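Local coordinates for protein ParA (PDB 3EZ9) that probably binds and hydrolyses ATP as a ParA-type partition ATPase that helps segregate DNA, and carries a helix-turn-helix domain suited to DNA binding, at residues A[111-116]-A[269-274]; A[148-153]-A[204-209]; A[232-237]-A[305-310]. All blocks are in the same frame, centred on the assembly; numbering follows the deposited sequence.

All three contacts lie in the P-loop NTPase domain. Contacts 1 and 2 each pair two parallel strands of one sheet, flanking its central strand 250-255, with centres about 14 Å and nearest atoms about 6 Å apart; along the chain, contact 2 is nested inside contact 1. Contact 3, its centre about 12 Å from that of contact 1, meets it directly: Asp271 OD2 takes a salt bridge from Arg309 NH2 at 2.9 Å, and Arg237 packs on Val113 and Ala269. The magnesium ion sits at the surface beside contact 3, about 11 Å from the side chain of Ala269, and nothing ties it to the nucleotide site. Contacts 2 and 3, with centres about 19 Å apart, do not touch.

Contact 1 (A[111-116]-A[269-274])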
loop_
_atom_site.group_PDB
_atom_site.type_symbol
_atom_site.label_atom_id
_atom_site.label_comp_id
_atom_site.label_asym_id
_atom_site.label_seq_id
_atom_site.Cartn_x
_atom_site.Cartn_y
_atom_site.Cartn_z
ATOM N N PRO A 111 1.891 -23.570 19.496
ATOM C CA PRO A 111 1.647 -22.348 18.532
ATOM C C PRO A 111 0.304 -21.646 18.539
ATOM O O PRO A 111 -0.702 -22.197 18.101
ATOM C CB PRO A 111 1.621 -22.739 17.039
ATOM C CG PRO A 111 1.482 -24.155 17.186
ATOM C CD PRO A 111 2.543 -24.053 18.215
ATOM N N TYR A 112 0.302 -20.460 19.033
ATOM C CA TYR A 112 -0.894 -19.698 18.871
ATOM C C TYR A 112 -0.611 -18.774 17.700
ATOM O O TYR A 112 0.308 -17.950 17.737
ATOM C CB TYR A 112 -1.203 -18.860 20.103
ATOM C CG TYR A 112 -2.563 -18.214 20.140
ATOM C CD1 TYR A 112 -2.722 -16.852 20.288
ATOM C CD2 TYR A 112 -3.699 -19.016 20.046
ATOM C CE1 TYR A 112 -3.967 -16.278 20.386
ATOM C CE2 TYR A 112 -4.947 -18.463 20.144
ATOM C CZ TYR A 112 -5.080 -17.104 20.320
ATOM O OH TYR A 112 -6.339 -16.555 20.425
ATOM N N VAL A 113 -1.411 -18.890 16.645
ATOM C CA VAL A 113 -1.205 -18.104 15.423
ATOM C C VAL A 113 -2.076 -16.847 15.309
ATOM O O VAL A 113 -3.308 -16.895 15.430
ATOM C CB VAL A 113 -1.418 -18.980 14.188
ATOM C CG1 VAL A 113 -1.252 -18.168 12.911
ATOM C CG2 VAL A 113 -0.440 -20.142 14.217
ATOM N N ILE A 114 -1.416 -15.729 15.038
ATOM C CA ILE A 114 -2.086 -14.439 14.932
ATOM C C ILE A 114 -1.998 -13.815 13.545
ATOM O O ILE A 114 -0.918 -13.701 12.972
ATOM C CB ILE A 114 -1.454 -13.447 15.911
ATOM C CG1 ILE A 114 -1.460 -14.045 17.322
ATOM C CG2 ILE A 114 -2.146 -12.112 15.807
ATOM C CD1 ILE A 114 -0.772 -13.170 18.326
ATOM N N PHE A 115 -3.135 -13.376 13.030
ATOM C CA PHE A 115 -3.194 -12.740 11.714
ATOM C C PHE A 115 -3.269 -11.210 11.884
ATOM O O PHE A 115 -4.262 -10.678 12.391
ATOM C CB PHE A 115 -4.432 -13.242 10.973
ATOM C CG PHE A 115 -4.525 -12.778 9.566
ATOM C CD1 PHE A 115 -3.992 -13.544 8.539
ATOM C CD2 PHE A 115 -5.130 -11.569 9.257
ATOM C CE1 PHE A 115 -4.055 -13.117 7.207
ATOM C CE2 PHE A 115 -5.196 -11.129 7.929
ATOM C CZ PHE A 115 -4.655 -11.912 6.898
ATOM N N VAL A 116 -2.225 -10.500 11.479
ATOM C CA VAL A 116 -2.239 -9.054 11.604
ATOM C C VAL A 116 -2.779 -8.365 10.339
ATOM O O VAL A 116 -2.203 -8.485 9.261
ATOM C CB VAL A 116 -0.837 -8.522 11.895
ATOM C CG1 VAL A 116 -0.880 -7.012 12.046
ATOM C CG2 VAL A 116 -0.306 -9.133 13.152
ATOM N N ALA A 269 -5.058 -20.528 8.713
ATOM C CA ALA A 269 -4.072 -21.045 9.638
ATOM C C ALA A 269 -3.970 -20.265 10.942
ATOM O O ALA A 269 -3.211 -20.659 11.846
ATOM C CB ALA A 269 -2.737 -21.067 8.961
ATOM N N SER A 270 -4.733 -19.178 11.056
ATOM C CA SER A 270 -4.674 -18.352 12.260
ATOM C C SER A 270 -5.773 -18.614 13.281
ATOM O O SER A 270 -6.853 -19.081 12.935
ATOM C CB SER A 270 -4.676 -16.882 11.876
ATOM O OG SER A 270 -3.569 -16.631 11.067
ATOM N N ASP A 271 -5.473 -18.301 14.541
ATOM C CA ASP A 271 -6.411 -18.491 15.644
ATOM C C ASP A 271 -7.098 -17.180 16.006
ATOM O O ASP A 271 -8.290 -17.141 16.361
ATOM C CB ASP A 271 -5.672 -19.039 16.878
ATOM C CG ASP A 271 -5.230 -20.472 16.692
ATOM O OD1 ASP A 271 -4.000 -20.727 16.540
ATOM O OD2 ASP A 271 -6.139 -21.338 16.682
ATOM N N LEU A 272 -6.326 -16.106 15.896
ATOM C CA LEU A 272 -6.806 -14.785 16.227
ATOM C C LEU A 272 -6.511 -13.728 15.179
ATOM O O LEU A 272 -5.386 -13.612 14.677
ATOM C CB LEU A 272 -6.192 -14.350 17.545
ATOM C CG LEU A 272 -6.313 -12.879 17.931
ATOM C CD1 LEU A 272 -7.059 -12.779 19.253
ATOM C CD2 LEU A 272 -4.925 -12.264 18.029
ATOM N N LEU A 273 -7.541 -12.946 14.876
ATOM C CA LEU A 273 -7.448 -11.849 13.928
ATOM C C LEU A 273 -7.097 -10.617 14.772
ATOM O O LEU A 273 -7.813 -10.310 15.731
ATOM C CB LEU A 273 -8.806 -11.630 13.226
ATOM C CG LEU A 273 -8.861 -10.620 12.064
ATOM C CD1 LEU A 273 -8.464 -11.335 10.781
ATOM C CD2 LEU A 273 -10.262 -10.009 11.941
ATOM N N LEU A 274 -5.997 -9.943 14.430
ATOM C CA LEU A 274 -5.552 -8.737 15.139
ATOM C C LEU A 274 -5.696 -7.577 14.157
ATOM O O LEU A 274 -4.921 -7.458 13.196
ATOM C CB LEU A 274 -4.082 -8.861 15.564
ATOM C CG LEU A 274 -3.619 -8.195 16.866
ATOM C CD1 LEU A 274 -2.195 -7.723 16.721
ATOM C CD2 LEU A 274 -4.514 -7.018 17.191
#
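Val113 O is gripped by two successive amides, Asp271 N at 2.7 Å and Leu272 N at 3.2 Å. The same residue gives its N-H to Asp271 OD1 in a nearly straight bond (171°) on the anti lone pair, so one buried aspartate serves Val113 from both backbone and side chain. With CG turned beside its own backbone N (chi1 -71°), the carboxylate reaches the Val113 N-H, while OD2 forms a salt bridge with Arg309. Farther on, Phe115 N donates to Leu272 O and Leu274 N to Phe115 O, both at 2.8 Å. This is the parallel pairing of strands 112-116 and 272-277 in the Rossmann-like P-loop NTPase sheet; strand 112-116 leads into a Walker A sequence of the ParA type.

Tyr112 lays its ring almost parallel to the Asp271 carboxylate plane, 4° apart, with its CE2 against Asp271 CB. On the face shared with Leu274, the branched Ile114 runs beside Leu272 in the same direction, CG2 to CD2 3.6 Å. On the reverse face, Phe115 and Leu273 run side by side (CD2 to CD1 3.7 Å), hydrophobic residues that pack against helix 261-269. Ser270 OG, bonded to Gly266 O, sits at the edge of the Phe115 ring.

Contact 2 (A[148-153]-A[204-209]); sequences RILVID and DVIPAS
Leu150, Val151 and Ile152 pair in parallel with Asp204, Val205 and Ile206, joining strands 149-154 and 203-206 toward one end of the P-loop NTPase sheet. Strand 149-154 runs into a Walker A' sequence (DxDPQ) of the ParA/MinD type, which in relatives lies near the nucleotide; Asp153 is its first aspartate.

Four backbone hydrogen bonds hold the pair in the alternating pattern of parallel strands. Asp204 uses both its N and its O, giving to Ile149 O (2.8 Å) and accepting from Val151 N (2.7 Å). Val151 O then takes Ile206 N at 2.9 Å, and Asp153 N closes the series on Ile206 O. Asp204 O also receives a CA-H...O contact from Leu150, and Val151 O one from Val205.

The two aspartates sit near opposite ends of the paired region. Asp204, near the surface, directs OD2 to the hydroxyl of Tyr248. Asp153 has CG anti to its backbone N (chi1 -151°), which lays the carboxylate against the methyl of Ala208, a residue small enough to let the chain pass close.

Apolar contacts divide between the two faces. Val151 and Val205, compact and beta-branched, share the face on which helix 129-137 packs against Val151. On the other, beside helix 177-183, Leu150 CD1 comes across to Ile206 CG1 at 3.8 Å. Ile152 and Ile206 run side by side in the same direction, and their terminal CD1 methyls meet at 3.6 Å.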
loop_
_atom_site.group_PDB
_atom_site.type_symbol
_atom_site.label_atom_id
_atom_site.label_comp_id
_atom_site.label_asym_id
_atom_site.label_seq_id
_atom_site.Cartn_x
_atom_site.Cartn_y
_atom_site.Cartn_z
ATOM N N ARG A 148 8.790 -17.120 22.704
ATOM C CA ARG A 148 9.445 -17.529 21.468
ATOM C C ARG A 148 8.451 -17.131 20.371
ATOM O O ARG A 148 7.403 -17.774 20.219
ATOM C CB ARG A 148 9.655 -19.035 21.444
ATOM C CG ARG A 148 10.512 -19.566 22.540
ATOM C CD ARG A 148 10.368 -21.075 22.710
ATOM N NE ARG A 148 9.004 -21.525 23.011
ATOM C CZ ARG A 148 8.511 -22.696 22.599
ATOM N NH1 ARG A 148 9.261 -23.511 21.869
ATOM N NH2 ARG A 148 7.290 -23.085 22.933
ATOM N N ILE A 149 8.775 -16.068 19.629
ATOM C CA ILE A 149 7.900 -15.542 18.570
ATOM C C ILE A 149 8.485 -15.584 17.154
ATOM O O ILE A 149 9.635 -15.198 16.926
ATOM C CB ILE A 149 7.527 -14.071 18.854
ATOM C CG1 ILE A 149 7.014 -13.927 20.288
ATOM C CG2 ILE A 149 6.472 -13.596 17.856
ATOM C CD1 ILE A 149 6.881 -12.489 20.752
ATOM N N LEU A 150 7.684 -16.050 16.206
ATOM C CA LEU A 150 8.113 -16.097 14.811
ATOM C C LEU A 150 7.174 -15.222 13.983
ATOM O O LEU A 150 5.958 -15.192 14.230
ATOM C CB LEU A 150 8.072 -17.527 14.270
ATOM C CG LEU A 150 8.229 -17.695 12.756
ATOM C CD1 LEU A 150 9.672 -17.497 12.390
ATOM C CD2 LEU A 150 7.741 -19.070 12.324
ATOM N N VAL A 151 7.734 -14.494 13.016
ATOM C CA VAL A 151 6.922 -13.637 12.150
ATOM C C VAL A 151 7.013 -14.097 10.713
ATOM O O VAL A 151 8.079 -14.023 10.112
ATOM C CB VAL A 151 7.370 -12.168 12.192
ATOM C CG1 VAL A 151 6.497 -11.371 11.258
ATOM C CG2 VAL A 151 7.287 -11.615 13.616
ATOM N N ILE A 152 5.908 -14.598 10.178
ATOM C CA ILE A 152 5.870 -15.053 8.794
ATOM C C ILE A 152 5.487 -13.894 7.854
ATOM O O ILE A 152 4.413 -13.303 7.984
ATOM C CB ILE A 152 4.816 -16.173 8.555
ATOM C CG1 ILE A 152 4.810 -17.231 9.676
ATOM C CG2 ILE A 152 5.098 -16.827 7.226
ATOM C CD1 ILE A 152 5.914 -18.243 9.630
ATOM N N ASP A 153 6.346 -13.593 6.885
ATOM C CA ASP A 153 6.104 -12.522 5.922
ATOM C C ASP A 153 5.474 -12.983 4.610
ATOM O O ASP A 153 6.171 -13.526 3.770
ATOM C CB ASP A 153 7.421 -11.847 5.597
ATOM C CG ASP A 153 7.258 -10.389 5.210
ATOM O OD1 ASP A 153 6.114 -9.854 5.237
ATOM O OD2 ASP A 153 8.304 -9.773 4.894
ATOM N N ASP A 204 12.008 -14.518 15.645
ATOM C CA ASP A 204 12.545 -14.968 14.358
ATOM C C ASP A 204 11.621 -14.558 13.210
ATOM O O ASP A 204 10.405 -14.400 13.381
ATOM C CB ASP A 204 12.723 -16.482 14.326
ATOM C CG ASP A 204 13.635 -17.003 15.415
ATOM O OD1 ASP A 204 14.677 -16.380 15.700
ATOM O OD2 ASP A 204 13.314 -18.070 15.979
ATOM N N VAL A 205 12.203 -14.386 12.027
ATOM C CA VAL A 205 11.424 -13.975 10.859
ATOM C C VAL A 205 11.616 -14.868 9.649
ATOM O O VAL A 205 12.720 -15.364 9.395
ATOM C CB VAL A 205 11.807 -12.553 10.394
ATOM C CG1 VAL A 205 10.864 -12.097 9.309
ATOM C CG2 VAL A 205 11.767 -11.576 11.561
ATOM N N ILE A 206 10.528 -15.113 8.926
ATOM C CA ILE A 206 10.625 -15.845 7.667
ATOM C C ILE A 206 10.272 -14.733 6.689
ATOM O O ILE A 206 9.113 -14.329 6.595
ATOM C CB ILE A 206 9.619 -16.977 7.519
ATOM C CG1 ILE A 206 9.861 -18.036 8.603
ATOM C CG2 ILE A 206 9.788 -17.585 6.112
ATOM C CD1 ILE A 206 9.140 -19.384 8.382
ATOM N N PRO A 207 11.275 -14.206 5.975
ATOM C CA PRO A 207 11.162 -13.117 4.996
ATOM C C PRO A 207 10.308 -13.247 3.735
ATOM O O PRO A 207 9.967 -14.351 3.289
ATOM C CB PRO A 207 12.619 -12.827 4.650
ATOM C CG PRO A 207 13.260 -14.159 4.760
ATOM C CD PRO A 207 12.656 -14.723 6.023
ATOM N N ALA A 208 9.973 -12.081 3.178
ATOM C CA ALA A 208 9.216 -11.984 1.923
ATOM C C ALA A 208 10.050 -11.248 0.867
ATOM O O ALA A 208 11.086 -10.641 1.184
ATOM C CB ALA A 208 7.910 -11.251 2.123
ATOM N N SER A 209 9.575 -11.295 -0.382
ATOM C CA SER A 209 10.253 -10.662 -1.524
ATOM C C SER A 209 9.271 -10.171 -2.565
ATOM O O SER A 209 8.111 -10.554 -2.544
ATOM C CB SER A 209 11.198 -11.661 -2.188
ATOM O OG SER A 209 11.771 -11.125 -3.356
#

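Contact 3 (A[232-237]-A[305-310]). Unlike the reference sequence in segment 232-237: Gln232 (reference Pro), Tyr233 (reference Ser), Ile235 (reference Val). With MG (magnesium ion), chain C.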
loop_
_atom_site.group_PDB
_atom_site.type_symbol
_atom_site.label_atom_id
_atom_site.label_comp_id
_atom_site.label_asym_id
_atom_site.label_seq_id
_atom_site.Cartn_x
_atom_site.Cartn_y
_atom_site.Cartn_z
ATOM N N GLN A 232 -4.860 -26.112 -1.497
ATOM C CA GLN A 232 -4.219 -24.818 -1.741
ATOM C C GLN A 232 -4.332 -23.763 -0.633
ATOM O O GLN A 232 -3.624 -22.771 -0.653
ATOM C CB GLN A 232 -4.751 -24.222 -3.032
ATOM C CG GLN A 232 -6.241 -24.082 -3.029
ATOM C CD GLN A 232 -6.739 -23.195 -4.133
ATOM O OE1 GLN A 232 -7.905 -23.271 -4.527
ATOM N NE2 GLN A 232 -5.871 -22.328 -4.627
ATOM N N TYR A 233 -5.229 -23.963 0.322
ATOM C CA TYR A 233 -5.383 -23.030 1.438
ATOM C C TYR A 233 -4.914 -23.590 2.804
ATOM O O TYR A 233 -5.016 -22.908 3.830
ATOM C CB TYR A 233 -6.836 -22.577 1.531
ATOM C CG TYR A 233 -7.289 -21.884 0.285
ATOM C CD1 TYR A 233 -8.566 -22.097 -0.231
ATOM C CD2 TYR A 233 -6.433 -21.019 -0.393
ATOM C CE1 TYR A 233 -8.983 -21.468 -1.393
ATOM C CE2 TYR A 233 -6.833 -20.376 -1.565
ATOM C CZ TYR A 233 -8.113 -20.605 -2.057
ATOM O OH TYR A 233 -8.514 -19.959 -3.199
ATOM N N GLU A 234 -4.394 -24.816 2.824
ATOM C CA GLU A 234 -3.914 -25.378 4.075
ATOM C C GLU A 234 -2.422 -25.453 4.005
ATOM O O GLU A 234 -1.775 -26.007 4.901
ATOM C CB GLU A 234 -4.445 -26.786 4.302
ATOM C CG GLU A 234 -5.951 -26.911 4.367
ATOM C CD GLU A 234 -6.349 -28.355 4.481
ATOM O OE1 GLU A 234 -5.806 -29.126 3.669
ATOM O OE2 GLU A 234 -7.171 -28.727 5.355
ATOM N N ILE A 235 -1.857 -24.889 2.945
ATOM C CA ILE A 235 -0.406 -24.963 2.778
ATOM C C ILE A 235 0.448 -24.164 3.766
ATOM O O ILE A 235 1.570 -24.558 4.041
ATOM C CB ILE A 235 -0.028 -24.636 1.313
ATOM C CG1 ILE A 235 -0.718 -25.648 0.396
ATOM C CG2 ILE A 235 1.478 -24.692 1.116
ATOM C CD1 ILE A 235 -0.609 -25.309 -1.021
ATOM N N LEU A 236 -0.072 -23.054 4.291
ATOM C CA LEU A 236 0.671 -22.259 5.271
ATOM C C LEU A 236 0.740 -23.097 6.543
ATOM O O LEU A 236 1.801 -23.218 7.135
ATOM C CB LEU A 236 -0.046 -20.933 5.597
ATOM C CG LEU A 236 0.748 -19.686 6.051
ATOM C CD1 LEU A 236 -0.059 -18.900 7.030
ATOM C CD2 LEU A 236 2.058 -20.046 6.662
ATOM N N ARG A 237 -0.400 -23.664 6.949
ATOM C CA ARG A 237 -0.488 -24.494 8.144
ATOM C C ARG A 237 0.344 -25.763 8.007
ATOM O O ARG A 237 1.168 -26.094 8.872
ATOM C CB ARG A 237 -1.939 -24.910 8.410
ATOM C CG ARG A 237 -2.531 -24.343 9.688
ATOM C CD ARG A 237 -1.913 -24.894 10.978
ATOM N NE ARG A 237 -1.997 -23.883 12.034
ATOM C CZ ARG A 237 -2.013 -24.152 13.329
ATOM N NH1 ARG A 237 -1.960 -25.406 13.728
ATOM N NH2 ARG A 237 -2.069 -23.174 14.222
ATOM N N GLY A 305 -13.518 -26.634 1.229
ATOM C CA GLY A 305 -13.636 -27.697 2.208
ATOM C C GLY A 305 -12.693 -27.555 3.394
ATOM O O GLY A 305 -12.433 -28.547 4.092
ATOM N N VAL A 306 -12.168 -26.346 3.624
ATOM C CA VAL A 306 -11.252 -26.116 4.741
ATOM C C VAL A 306 -11.878 -25.237 5.842
ATOM O O VAL A 306 -12.457 -24.183 5.562
ATOM C CB VAL A 306 -9.899 -25.488 4.251
ATOM C CG1 VAL A 306 -9.558 -26.016 2.861
ATOM C CG2 VAL A 306 -9.964 -23.983 4.250
ATOM N N GLU A 307 -11.765 -25.690 7.091
ATOM C CA GLU A 307 -12.307 -24.984 8.259
ATOM C C GLU A 307 -11.351 -23.899 8.751
ATOM O O GLU A 307 -10.198 -24.178 9.039
ATOM C CB GLU A 307 -12.558 -25.997 9.392
ATOM C CG GLU A 307 -11.283 -26.685 10.023
ATOM C CD GLU A 307 -10.027 -26.851 9.079
ATOM O OE1 GLU A 307 -10.119 -27.439 7.964
ATOM O OE2 GLU A 307 -8.925 -26.397 9.487
ATOM N N PRO A 308 -11.801 -22.646 8.843
ATOM C CA PRO A 308 -10.820 -21.662 9.324
ATOM C C PRO A 308 -10.572 -21.796 10.818
ATOM O O PRO A 308 -11.471 -22.089 11.561
ATOM C CB PRO A 308 -11.425 -20.318 8.902
ATOM C CG PRO A 308 -12.872 -20.591 8.776
ATOM C CD PRO A 308 -12.940 -21.985 8.192
ATOM N N ARG A 309 -9.335 -21.616 11.259
ATOM C CA ARG A 309 -9.025 -21.763 12.692
ATOM C C ARG A 309 -9.443 -20.563 13.535
ATOM O O ARG A 309 -9.334 -20.582 14.746
ATOM C CB ARG A 309 -7.516 -22.001 12.902
ATOM C CG ARG A 309 -7.040 -23.392 12.558
ATOM C CD ARG A 309 -5.529 -23.540 12.783
ATOM N NE ARG A 309 -5.108 -23.395 14.185
ATOM C CZ ARG A 309 -5.460 -24.193 15.196
ATOM N NH1 ARG A 309 -6.263 -25.228 15.002
ATOM N NH2 ARG A 309 -4.998 -23.950 16.414
ATOM N N LEU A 310 -9.897 -19.516 12.874
ATOM C CA LEU A 310 -10.277 -18.310 13.566
ATOM C C LEU A 310 -11.212 -18.548 14.718
ATOM O O LEU A 310 -12.288 -19.180 14.565
ATOM C CB LEU A 310 -10.933 -17.315 12.606
ATOM C CG LEU A 310 -10.462 -15.862 12.646
ATOM C CD1 LEU A 310 -8.947 -15.796 12.441
ATOM C CD2 LEU A 310 -11.175 -15.101 11.520
HETATM MG MG MG C . -9.349 -29.400 5.682
#
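Glu234, whose CG lies against Val306 CG1 (4.0 Å), binds a magnesium ion through OE2 at 2.3 Å. It stands at the N-cap of helix 235-241, while the facing chain leaves helix 294-303 through a Schellman motif closed at Gly305, whose positive phi a residue without a side chain adopts easily. The contact thus joins a helix start to the loop before strand 312-317, on the rim of the P-loop NTPase domain. The Glu234 and Val306 side chains run antiparallel past each other, and the straight end of Glu234 (chi2 175°) carries its carboxylate out to the metal. Glu307 OE1 lies 3.1 Å from the ion, long for direct coordination; it is 4.1 Å from Glu234 OE2, and the nearby cation would probably ease the proximity of two like charges.

Val306 brings its other methyl, CG2, within 4.4 Å of Tyr233 CB. Tyr233 and Val306 both pack on Leu301 of helix 294-303, which suits an aromatic ring and a branched aliphatic chain. Pro308 and Leu310 pack on Tyr7 and Val10 of the second subunit.

At the far end the Arg237 and Arg309 chains lie nearly perpendicular, their guanidinium planes 40° apart. Their long, flat-ended chains can share the carboxylate of Asp271: Arg309 NH2 by a salt bridge, Arg237 NH2 by a long, weak ion pair. Arg309 NE lies over one face of the Arg237 guanidinium, 3.3 Å from Arg237 CZ.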